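Local coordinates for protein cytochrome c6 (Synechococcus sp., PDB 4EIE) that probably shuttles electrons in photosynthetic electron transport through the iron of a covalently attached heme c, at residues A[45-50]-A[76-81]; A[50-55]-A[68-73]. All blocks are in the same frame, centred on the assembly; numbering follows the deposited sequence.

Contact 1. Residues A[45-50]-A[76-81]; sequences EAIANL and YVLQQS. With HEC (heme c), chain B.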
ATOM      1  N   GLU A  45       7.404  -3.438   7.013  1.00 10.55           N
ATOM      2  CA  GLU A  45       7.679  -2.233   7.756  1.00 12.25           C
ATOM      3  C   GLU A  45       7.792  -1.018   6.849  1.00 10.18           C
ATOM      4  O   GLU A  45       7.272   0.041   7.199  1.00 11.31           O
ATOM      5  CB  GLU A  45       8.986  -2.426   8.496  0.75 12.98           C
ATOM      6  CG  GLU A  45       9.491  -1.278   9.258  0.50 14.10           C
ATOM      7  N   ALA A  46       8.431  -1.139   5.688  1.00  9.96           N
ATOM      8  CA  ALA A  46       8.543  -0.006   4.787  1.00  9.73           C
ATOM      9  C   ALA A  46       7.166   0.458   4.343  1.00  9.11           C
ATOM     10  O   ALA A  46       6.880   1.657   4.281  1.00 10.25           O
ATOM     11  CB  ALA A  46       9.403  -0.390   3.586  1.00 10.99           C
ATOM     12  N   ILE A  47       6.319  -0.485   3.983  1.00  8.22           N
ATOM     13  CA  ILE A  47       4.979  -0.154   3.550  1.00  8.10           C
ATOM     14  C   ILE A  47       4.134   0.440   4.662  1.00  7.79           C
ATOM     15  O   ILE A  47       3.472   1.448   4.481  1.00  8.22           O
ATOM     16  CB  ILE A  47       4.311  -1.388   2.897  1.00  8.26           C
ATOM     17  CG1 ILE A  47       5.052  -1.806   1.635  1.00  8.27           C
ATOM     18  CG2 ILE A  47       2.838  -1.120   2.573  1.00  8.58           C
ATOM     19  CD1 ILE A  47       4.784  -3.227   1.193  1.00  9.34           C
ATOM     20  N   ALA A  48       4.208  -0.186   5.845  1.00  8.00           N
ATOM     21  CA  ALA A  48       3.448   0.294   6.984  1.00  8.75           C
ATOM     22  C   ALA A  48       3.860   1.701   7.356  1.00  7.99           C
ATOM     23  O   ALA A  48       3.018   2.513   7.717  1.00  8.51           O
ATOM     24  CB  ALA A  48       3.626  -0.650   8.184  1.00  9.33           C
ATOM     25  N   ASN A  49       5.152   2.017   7.266  1.00  7.89           N
ATOM     26  CA  ASN A  49       5.581   3.384   7.608  1.00  8.67           C
ATOM     27  C   ASN A  49       4.935   4.386   6.686  1.00  8.35           C
ATOM     28  O   ASN A  49       4.493   5.457   7.130  1.00  9.46           O
ATOM     29  CB  ASN A  49       7.093   3.495   7.546  1.00  9.39           C
ATOM     30  CG  ASN A  49       7.791   2.829   8.728  1.00 11.51           C
ATOM     31  OD1 ASN A  49       7.181   2.563   9.733  1.00 14.94           O
ATOM     32  ND2 ASN A  49       9.087   2.602   8.574  1.00 13.08           N
ATOM     33  N   LEU A  50       4.888   4.106   5.390  1.00  8.24           N
ATOM     34  CA  LEU A  50       4.258   4.997   4.415  1.00  8.31           C
ATOM     35  C   LEU A  50       2.766   5.103   4.681  1.00  7.84           C
ATOM     36  O   LEU A  50       2.200   6.189   4.666  1.00  8.98           O
ATOM     37  CB  LEU A  50       4.507   4.530   3.029  1.00  8.50           C
ATOM     38  CG  LEU A  50       3.789   5.316   1.925  1.00 10.55           C
ATOM     39  CD1 LEU A  50       4.081   6.798   1.943  1.00 12.45           C
ATOM     40  CD2 LEU A  50       4.046   4.726   0.589  1.00 14.55           C
ATOM     41  N   TYR A  76      -0.648  -7.489   2.806  1.00  9.12           N
ATOM     42  CA  TYR A  76      -1.351  -7.766   1.541  1.00  9.46           C
ATOM     43  C   TYR A  76      -0.638  -7.104   0.374  1.00  8.54           C
ATOM     44  O   TYR A  76      -0.380  -7.721  -0.656  1.00  9.62           O
ATOM     45  CB  TYR A  76      -2.793  -7.284   1.663  1.00  9.92           C
ATOM     46  CG  TYR A  76      -3.549  -7.384   0.376  1.00 10.28           C
ATOM     47  CD1 TYR A  76      -3.985  -8.644  -0.091  1.00 12.19           C
ATOM     48  CD2 TYR A  76      -3.888  -6.271  -0.355  1.00 11.09           C
ATOM     49  CE1 TYR A  76      -4.703  -8.761  -1.276  1.00 13.46           C
ATOM     50  CE2 TYR A  76      -4.587  -6.395  -1.589  1.00 11.96           C
ATOM     51  CZ  TYR A  76      -4.997  -7.640  -1.975  1.00 13.02           C
ATOM     52  OH  TYR A  76      -5.707  -7.775  -3.145  1.00 17.04           O
ATOM     53  N   VAL A  77      -0.308  -5.821   0.522  1.00  8.86           N
ATOM     54  CA  VAL A  77       0.378  -5.118  -0.529  1.00  8.43           C
ATOM     55  C   VAL A  77       1.729  -5.712  -0.837  1.00  8.81           C
ATOM     56  O   VAL A  77       2.122  -5.836  -2.004  1.00  9.54           O
ATOM     57  CB  VAL A  77       0.477  -3.620  -0.197  1.00  8.42           C
ATOM     58  CG1 VAL A  77       1.416  -2.871  -1.143  1.00  8.82           C
ATOM     59  CG2 VAL A  77      -0.896  -2.997  -0.254  1.00  9.57           C
ATOM     60  N   LEU A  78       2.460  -6.092   0.202  1.00  8.83           N
ATOM     61  CA  LEU A  78       3.769  -6.727  -0.019  1.00  8.82           C
ATOM     62  C   LEU A  78       3.624  -7.982  -0.860  1.00  9.72           C
ATOM     63  O   LEU A  78       4.305  -8.176  -1.874  1.00 10.05           O
ATOM     64  CB  LEU A  78       4.458  -7.043   1.304  1.00  9.56           C
ATOM     65  CG  LEU A  78       5.847  -7.691   1.128  1.00 10.20           C
ATOM     66  CD1 LEU A  78       6.798  -6.766   0.451  1.00 11.58           C
ATOM     67  CD2 LEU A  78       6.413  -8.063   2.513  1.00 11.29           C
ATOM     68  N   GLN A  79       2.720  -8.864  -0.457  1.00  9.48           N
ATOM     69  CA  GLN A  79       2.561 -10.123  -1.152  1.00 10.94           C
ATOM     70  C   GLN A  79       2.108  -9.912  -2.582  1.00 11.31           C
ATOM     71  O   GLN A  79       2.635 -10.535  -3.510  1.00 11.63           O
ATOM     72  CB  GLN A  79       1.856 -11.181  -0.324  0.60 12.56           C
ATOM     73  CG  GLN A  79       0.445 -10.882  -0.079  0.60 12.08           C
ATOM     74  CD  GLN A  79      -0.164 -11.773   0.996  0.50 12.43           C
ATOM     75  OE1 GLN A  79       0.475 -12.050   2.027  0.50 12.21           O
ATOM     76  NE2 GLN A  79      -1.393 -12.255   0.749  0.50 13.62           N
ATOM     77  N   GLN A  80       1.159  -9.001  -2.798  1.00 10.84           N
ATOM     78  CA  GLN A  80       0.659  -8.736  -4.141  0.75 10.01           C
ATOM     79  C   GLN A  80       1.762  -8.136  -5.030  1.00 11.74           C
ATOM     80  O   GLN A  80       1.919  -8.514  -6.208  1.00 13.58           O
ATOM     81  CB  GLN A  80      -0.569  -7.803  -4.087  1.00 11.06           C
ATOM     82  CG  GLN A  80      -1.793  -8.414  -3.448  1.00 13.57           C
ATOM     83  CD  GLN A  80      -2.452  -9.421  -4.290  1.00 16.47           C
ATOM     84  OE1 GLN A  80      -2.270 -10.594  -4.084  1.00 20.27           O
ATOM     85  NE2 GLN A  80      -3.312  -8.965  -5.166  1.00 20.59           N
ATOM     86  N   SER A  81       2.515  -7.211  -4.494  1.00 11.13           N
ATOM     87  CA  SER A  81       3.529  -6.525  -5.279  1.00 11.50           C
ATOM     88  C   SER A  81       4.622  -7.470  -5.727  1.00 13.99           C
ATOM     89  O   SER A  81       5.173  -7.323  -6.797  1.00 14.87           O
ATOM     90  CB  SER A  81       4.172  -5.375  -4.475  1.00 12.13           C
ATOM     91  OG  SER A  81       4.940  -5.790  -3.382  1.00 15.29           O
TER
HETATM   92 FE   HEC B 101      -0.984   5.059  -1.841  1.00  7.07          FE
HETATM   93  CHA HEC B 101       2.127   5.671  -3.000  1.00  7.60           C
HETATM   94  CHB HEC B 101       0.095   2.140  -0.451  1.00  7.45           C
HETATM   95  CHC HEC B 101      -4.018   4.627  -0.359  1.00  7.75           C
HETATM   96  CHD HEC B 101      -2.154   7.730  -3.536  1.00  7.58           C
HETATM   97  NA  HEC B 101       0.737   4.087  -1.809  1.00  6.72           N
HETATM   98  C1A HEC B 101       1.926   4.469  -2.385  1.00  7.60           C
HETATM   99  C2A HEC B 101       2.935   3.478  -2.181  1.00  7.88           C
HETATM  100  C3A HEC B 101       2.366   2.481  -1.445  1.00  7.71           C
HETATM  101  C4A HEC B 101       1.011   2.877  -1.197  1.00  7.54           C
HETATM  102  CMA HEC B 101       2.999   1.221  -0.924  1.00  9.03           C
HETATM  103  CAA HEC B 101       4.343   3.535  -2.724  1.00  8.17           C
HETATM  104  CBA HEC B 101       4.379   3.055  -4.171  1.00  8.28           C
HETATM  105  CGA HEC B 101       5.699   3.224  -4.863  1.00  8.84           C
HETATM  106  O1A HEC B 101       6.591   3.928  -4.388  1.00 11.09           O
HETATM  107  O2A HEC B 101       5.879   2.675  -6.013  1.00  9.60           O
HETATM  108  NB  HEC B 101      -1.793   3.699  -0.625  1.00  6.81           N
HETATM  109  C1B HEC B 101      -1.202   2.560  -0.174  1.00  7.17           C
HETATM  110  C2B HEC B 101      -2.103   1.819   0.690  1.00  7.26           C
HETATM  111  C3B HEC B 101      -3.216   2.565   0.792  1.00  7.30           C
HETATM  112  C4B HEC B 101      -3.024   3.723  -0.065  1.00  6.91           C
HETATM  113  CMB HEC B 101      -1.820   0.487   1.282  1.00  8.40           C
HETATM  114  CAB HEC B 101      -4.509   2.319   1.578  1.00  7.68           C
HETATM  115  CBB HEC B 101      -4.316   2.285   3.047  1.00  8.31           C
HETATM  116  NC  HEC B 101      -2.728   6.018  -1.939  1.00  7.67           N
HETATM  117  C1C HEC B 101      -3.885   5.635  -1.338  1.00  7.42           C
HETATM  118  C2C HEC B 101      -4.990   6.400  -1.840  1.00  7.86           C
HETATM  119  C3C HEC B 101      -4.488   7.250  -2.743  1.00  8.35           C
HETATM  120  C4C HEC B 101      -3.056   7.032  -2.791  1.00  7.67           C
HETATM  121  CMC HEC B 101      -6.439   6.112  -1.483  1.00  8.81           C
HETATM  122  CAC HEC B 101      -5.214   8.249  -3.639  1.00  8.56           C
HETATM  123  CBC HEC B 101      -6.017   9.225  -2.916  1.00  8.79           C
HETATM  124  ND  HEC B 101      -0.179   6.437  -3.015  1.00  7.01           N
HETATM  125  C1D HEC B 101      -0.788   7.541  -3.577  1.00  7.46           C
HETATM  126  C2D HEC B 101       0.129   8.434  -4.151  1.00  8.35           C
HETATM  127  C3D HEC B 101       1.383   7.880  -3.936  1.00  7.96           C
HETATM  128  C4D HEC B 101       1.167   6.636  -3.284  1.00  7.70           C
HETATM  129  CMD HEC B 101      -0.182   9.747  -4.805  1.00  9.32           C
HETATM  130  CAD HEC B 101       2.712   8.491  -4.283  1.00  9.23           C
HETATM  131  CBD HEC B 101       3.307   9.177  -3.058  1.00 10.02           C
HETATM  132  CGD HEC B 101       4.567   9.897  -3.473  1.00 12.97           C
HETATM  133  O1D HEC B 101       4.545  11.082  -3.794  1.00 16.30           O
HETATM  134  O2D HEC B 101       5.598   9.274  -3.609  1.00 22.03           O
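The methyl end of I47 reaches across to helix 67-82, and I47 CD1 makes every close approach between the two segments: it lies 3.8 Å from L78 CB and comes just as near to the backbone nitrogen of L78. The same I47 CD1 is 4.1 Å from V77 CG1, so one methyl meets two successive residues of the facing helix. The ethyl branch can extend there because CG1 stands anti to the carbonyl carbon of I47, beside its own nitrogen (chi1 -64°). V77 turns its other methyl to the cofactor, CG2 lying 3.9 Å from the heme methyl CMB. One helical turn beyond I47, L50 rests CD2 above the face of a pyrrole ring, a tight 3.2 Å from heme C2A. Further out, the hydroxyl of S81 folds back on its own helix and donates to L78 O over 2.9 Å, meeting the carbonyl 31° from its plane. M36 of helix 33-39 packs on I47, V77 and S81, while F10 of helix 5-13 backs V77. Helices 44-53 and 67-82 thus pack together as part of the all-helical cytochrome c fold, in which L50 and V77 line the heme c pocket.

Contact 2. Residues A[50-55]-A[68-73]; sequences LVTQGK and EEIQAV. With HEC (heme c), chain B.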
ATOM      1  N   LEU A  50       4.888   4.106   5.390  1.00  8.24           N
ATOM      2  CA  LEU A  50       4.258   4.997   4.415  1.00  8.31           C
ATOM      3  C   LEU A  50       2.766   5.103   4.681  1.00  7.84           C
ATOM      4  O   LEU A  50       2.200   6.189   4.666  1.00  8.98           O
ATOM      5  CB  LEU A  50       4.507   4.530   3.029  1.00  8.50           C
ATOM      6  CG  LEU A  50       3.789   5.316   1.925  1.00 10.55           C
ATOM      7  CD1 LEU A  50       4.081   6.798   1.943  1.00 12.45           C
ATOM      8  CD2 LEU A  50       4.046   4.726   0.589  1.00 14.55           C
ATOM      9  N   VAL A  51       2.089   3.975   4.880  1.00  8.25           N
ATOM     10  CA  VAL A  51       0.648   4.032   5.109  1.00  8.45           C
ATOM     11  C   VAL A  51       0.357   4.854   6.327  1.00  8.57           C
ATOM     12  O   VAL A  51      -0.602   5.622   6.367  1.00  9.10           O
ATOM     13  CB  VAL A  51       0.109   2.596   5.235  1.00  8.61           C
ATOM     14  CG1 VAL A  51      -1.316   2.603   5.699  1.00  9.61           C
ATOM     15  CG2 VAL A  51       0.185   1.882   3.858  1.00  9.45           C
ATOM     16  N   THR A  52       1.145   4.692   7.396  1.00  8.52           N
ATOM     17  CA  THR A  52       0.895   5.389   8.644  1.00  8.83           C
ATOM     18  C   THR A  52       1.052   6.912   8.460  1.00  8.68           C
ATOM     19  O   THR A  52       0.210   7.692   8.914  1.00  9.52           O
ATOM     20  CB  THR A  52       1.830   4.863   9.724  1.00  8.70           C
ATOM     21  OG1 THR A  52       1.651   3.465   9.862  1.00  9.65           O
ATOM     22  CG2 THR A  52       1.542   5.501  11.055  1.00 11.02           C
ATOM     23  N   GLN A  53       2.173   7.312   7.849  1.00  8.74           N
ATOM     24  CA  GLN A  53       2.545   8.707   7.799  1.00  9.54           C
ATOM     25  C   GLN A  53       2.019   9.490   6.600  1.00  9.49           C
ATOM     26  O   GLN A  53       1.947  10.714   6.656  1.00 11.43           O
ATOM     27  CB  GLN A  53       4.021   8.875   7.926  0.75 11.74           C
ATOM     28  CG  GLN A  53       4.451  10.297   8.002  0.50 14.03           C
ATOM     29  CD  GLN A  53       5.872  10.476   8.325  0.50 16.79           C
ATOM     30  OE1 GLN A  53       6.606   9.510   8.443  0.50 20.13           O
ATOM     31  NE2 GLN A  53       6.264  11.703   8.465  0.50 18.12           N
ATOM     32  N   GLY A  54       1.683   8.785   5.537  1.00  8.72           N
ATOM     33  CA  GLY A  54       1.347   9.438   4.278  1.00  9.34           C
ATOM     34  C   GLY A  54       2.575  10.001   3.584  1.00  9.76           C
ATOM     35  O   GLY A  54       3.676  10.002   4.132  1.00 10.99           O
ATOM     36  N   LYS A  55       2.398  10.480   2.380  1.00 10.06           N
ATOM     37  CA  LYS A  55       3.469  11.133   1.634  1.00 10.99           C
ATOM     38  C   LYS A  55       2.862  11.842   0.478  1.00 11.06           C
ATOM     39  O   LYS A  55       2.083  11.292  -0.298  1.00 10.13           O
ATOM     40  CB  LYS A  55       4.428  10.102   1.105  1.00 12.62           C
ATOM     41  CG  LYS A  55       5.595  10.723   0.379  0.75 13.57           C
ATOM     42  CD  LYS A  55       6.627   9.716   0.097  0.50 16.14           C
ATOM     43  CE  LYS A  55       7.826  10.438  -0.494  0.50 17.24           C
ATOM     44  NZ  LYS A  55       8.953   9.502  -0.619  0.50 16.83           N
ATOM     45  N   GLU A  68      -3.043  -2.612  13.749  1.00 11.65           N
ATOM     46  CA  GLU A  68      -3.255  -3.951  13.252  1.00 12.65           C
ATOM     47  C   GLU A  68      -3.758  -3.921  11.835  1.00 11.56           C
ATOM     48  O   GLU A  68      -3.322  -4.716  11.008  1.00 11.95           O
ATOM     49  CB  GLU A  68      -4.193  -4.755  14.148  0.90 15.16           C
ATOM     50  CG  GLU A  68      -4.477  -6.177  13.733  0.60 16.07           C
ATOM     51  CD  GLU A  68      -5.460  -6.366  12.590  0.60 15.66           C
ATOM     52  OE1 GLU A  68      -6.392  -5.552  12.361  0.60 19.08           O
ATOM     53  OE2 GLU A  68      -5.330  -7.430  11.922  0.60 19.05           O
ATOM     54  N   GLU A  69      -4.661  -3.008  11.518  1.00 11.06           N
ATOM     55  CA  GLU A  69      -5.174  -2.880  10.155  1.00 10.02           C
ATOM     56  C   GLU A  69      -4.037  -2.466   9.207  1.00  9.21           C
ATOM     57  O   GLU A  69      -3.956  -2.948   8.088  1.00  9.73           O
ATOM     58  CB  GLU A  69      -6.280  -1.849  10.078  1.00 10.61           C
ATOM     59  CG  GLU A  69      -7.609  -2.359  10.641  1.00 12.13           C
ATOM     60  CD  GLU A  69      -8.661  -1.258  10.729  1.00 13.14           C
ATOM     61  OE1 GLU A  69      -8.382  -0.169  11.261  1.00 14.01           O
ATOM     62  OE2 GLU A  69      -9.807  -1.498  10.270  1.00 17.93           O
ATOM     63  N   ILE A  70      -3.202  -1.539   9.635  1.00  9.20           N
ATOM     64  CA  ILE A  70      -2.070  -1.100   8.827  1.00  8.90           C
ATOM     65  C   ILE A  70      -1.108  -2.259   8.553  1.00  8.79           C
ATOM     66  O   ILE A  70      -0.662  -2.450   7.436  1.00  9.01           O
ATOM     67  CB  ILE A  70      -1.405   0.129   9.426  1.00  9.43           C
ATOM     68  CG1 ILE A  70      -2.347   1.322   9.396  1.00  9.87           C
ATOM     69  CG2 ILE A  70      -0.082   0.404   8.720  1.00  9.96           C
ATOM     70  CD1 ILE A  70      -1.878   2.554  10.138  1.00 11.03           C
ATOM     71  N   GLN A  71      -0.849  -3.070   9.568  1.00  9.63           N
ATOM     72  CA  GLN A  71      -0.015  -4.244   9.340  1.00 10.47           C
ATOM     73  C   GLN A  71      -0.656  -5.179   8.343  1.00 10.17           C
ATOM     74  O   GLN A  71       0.044  -5.700   7.470  1.00 10.58           O
ATOM     75  CB  GLN A  71       0.287  -4.992  10.646  1.00 11.74           C
ATOM     76  CG  GLN A  71       1.149  -4.256  11.603  1.00 13.28           C
ATOM     77  CD  GLN A  71       2.547  -4.041  11.116  1.00 14.92           C
ATOM     78  OE1 GLN A  71       3.002  -2.892  11.000  1.00 17.35           O
ATOM     79  NE2 GLN A  71       3.218  -5.103  10.769  1.00 17.54           N
ATOM     80  N   ALA A  72      -1.958  -5.430   8.486  1.00 10.27           N
ATOM     81  CA  ALA A  72      -2.584  -6.373   7.617  1.00 10.34           C
ATOM     82  C   ALA A  72      -2.588  -5.906   6.151  1.00  9.30           C
ATOM     83  O   ALA A  72      -2.296  -6.677   5.246  1.00  9.88           O
ATOM     84  CB  ALA A  72      -4.010  -6.660   8.072  1.00 12.13           C
ATOM     85  N   VAL A  73      -2.937  -4.647   5.923  1.00  8.71           N
ATOM     86  CA  VAL A  73      -2.973  -4.160   4.544  1.00  8.48           C
ATOM     87  C   VAL A  73      -1.535  -4.100   3.971  1.00  7.81           C
ATOM     88  O   VAL A  73      -1.338  -4.304   2.782  1.00  8.72           O
ATOM     89  CB  VAL A  73      -3.727  -2.845   4.418  1.00  8.83           C
ATOM     90  CG1 VAL A  73      -2.954  -1.624   4.956  1.00  9.51           C
ATOM     91  CG2 VAL A  73      -4.128  -2.615   2.968  1.00 10.22           C
TER
HETATM   92 FE   HEC B 101      -0.984   5.059  -1.841  1.00  7.07          FE
HETATM   93  CHA HEC B 101       2.127   5.671  -3.000  1.00  7.60           C
HETATM   94  CHB HEC B 101       0.095   2.140  -0.451  1.00  7.45           C
HETATM   95  CHC HEC B 101      -4.018   4.627  -0.359  1.00  7.75           C
HETATM   96  CHD HEC B 101      -2.154   7.730  -3.536  1.00  7.58           C
HETATM   97  NA  HEC B 101       0.737   4.087  -1.809  1.00  6.72           N
HETATM   98  C1A HEC B 101       1.926   4.469  -2.385  1.00  7.60           C
HETATM   99  C2A HEC B 101       2.935   3.478  -2.181  1.00  7.88           C
HETATM  100  C3A HEC B 101       2.366   2.481  -1.445  1.00  7.71           C
HETATM  101  C4A HEC B 101       1.011   2.877  -1.197  1.00  7.54           C
HETATM  102  CMA HEC B 101       2.999   1.221  -0.924  1.00  9.03           C
HETATM  103  CAA HEC B 101       4.343   3.535  -2.724  1.00  8.17           C
HETATM  104  CBA HEC B 101       4.379   3.055  -4.171  1.00  8.28           C
HETATM  105  CGA HEC B 101       5.699   3.224  -4.863  1.00  8.84           C
HETATM  106  O1A HEC B 101       6.591   3.928  -4.388  1.00 11.09           O
HETATM  107  O2A HEC B 101       5.879   2.675  -6.013  1.00  9.60           O
HETATM  108  NB  HEC B 101      -1.793   3.699  -0.625  1.00  6.81           N
HETATM  109  C1B HEC B 101      -1.202   2.560  -0.174  1.00  7.17           C
HETATM  110  C2B HEC B 101      -2.103   1.819   0.690  1.00  7.26           C
HETATM  111  C3B HEC B 101      -3.216   2.565   0.792  1.00  7.30           C
HETATM  112  C4B HEC B 101      -3.024   3.723  -0.065  1.00  6.91           C
HETATM  113  CMB HEC B 101      -1.820   0.487   1.282  1.00  8.40           C
HETATM  114  CAB HEC B 101      -4.509   2.319   1.578  1.00  7.68           C
HETATM  115  CBB HEC B 101      -4.316   2.285   3.047  1.00  8.31           C
HETATM  116  NC  HEC B 101      -2.728   6.018  -1.939  1.00  7.67           N
HETATM  117  C1C HEC B 101      -3.885   5.635  -1.338  1.00  7.42           C
HETATM  118  C2C HEC B 101      -4.990   6.400  -1.840  1.00  7.86           C
HETATM  119  C3C HEC B 101      -4.488   7.250  -2.743  1.00  8.35           C
HETATM  120  C4C HEC B 101      -3.056   7.032  -2.791  1.00  7.67           C
HETATM  121  CMC HEC B 101      -6.439   6.112  -1.483  1.00  8.81           C
HETATM  122  CAC HEC B 101      -5.214   8.249  -3.639  1.00  8.56           C
HETATM  123  CBC HEC B 101      -6.017   9.225  -2.916  1.00  8.79           C
HETATM  124  ND  HEC B 101      -0.179   6.437  -3.015  1.00  7.01           N
HETATM  125  C1D HEC B 101      -0.788   7.541  -3.577  1.00  7.46           C
HETATM  126  C2D HEC B 101       0.129   8.434  -4.151  1.00  8.35           C
HETATM  127  C3D HEC B 101       1.383   7.880  -3.936  1.00  7.96           C
HETATM  128  C4D HEC B 101       1.167   6.636  -3.284  1.00  7.70           C
HETATM  129  CMD HEC B 101      -0.182   9.747  -4.805  1.00  9.32           C
HETATM  130  CAD HEC B 101       2.712   8.491  -4.283  1.00  9.23           C
HETATM  131  CBD HEC B 101       3.307   9.177  -3.058  1.00 10.02           C
HETATM  132  CGD HEC B 101       4.567   9.897  -3.473  1.00 12.97           C
HETATM  133  O1D HEC B 101       4.545  11.082  -3.794  1.00 16.30           O
HETATM  134  O2D HEC B 101       5.598   9.274  -3.609  1.00 22.03           O
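A hydroxyl set among methyl groups is the striking feature here: T52 OG1 sits 3.7 Å from I70 CD1 and equally far from I70 CG2, the two side chains nearly perpendicular. Its polarity is answered within its own helix, where T52 OG1 bonds to the carbonyl oxygen of A48. Beside it V51 and I70 lie alongside, pointing opposite ways, with V51 CG1 approaching I70 CG2 to 3.9 Å. The two methyls of V51 divide the work. With CG1 anti to the backbone nitrogen (chi1 170°), that branch faces I70 and the heme carbon CBB, whereas CG2 sits over the heme's rim methyl, 3.5 Å from heme CMB. With both methyls gone, as in an alanine here, I70 and the heme would probably lose the packing between them and CMB its cover. At G54, whose positive phi suits glycine, the chain leaves the helix, and the aliphatic chain of K55 then runs alongside a heme propionate, its CD 3.9 Å from heme O2D. Backbone bonds tie V51 to Y61 and T52 to G62; I70 also packs on L65 and A48, and V73 of the same helix lies against I9 of helix 5-13.

Contacts 1 and 2 illustrate how one pair of helices can meet a cofactor at two neighbouring places. Both join helix 44-53 to helix 67-82: the earlier part of the first helix meets the later part of the second in contact 1, and the later part meets the earlier in contact 2. Their centres are 8 Å apart, and they share L50. Between them A48 bridges the seam, its CB 3.7 Å from Q71 OE1 and its O 3.9 Å from I70 CG2. Around the heme the roles differ: the side chain of V51 in contact 2 comes within about 4 Å of that of the axial ligand M58, while that of V77 in contact 1 stays about 7 Å from that of H18, the other axial ligand.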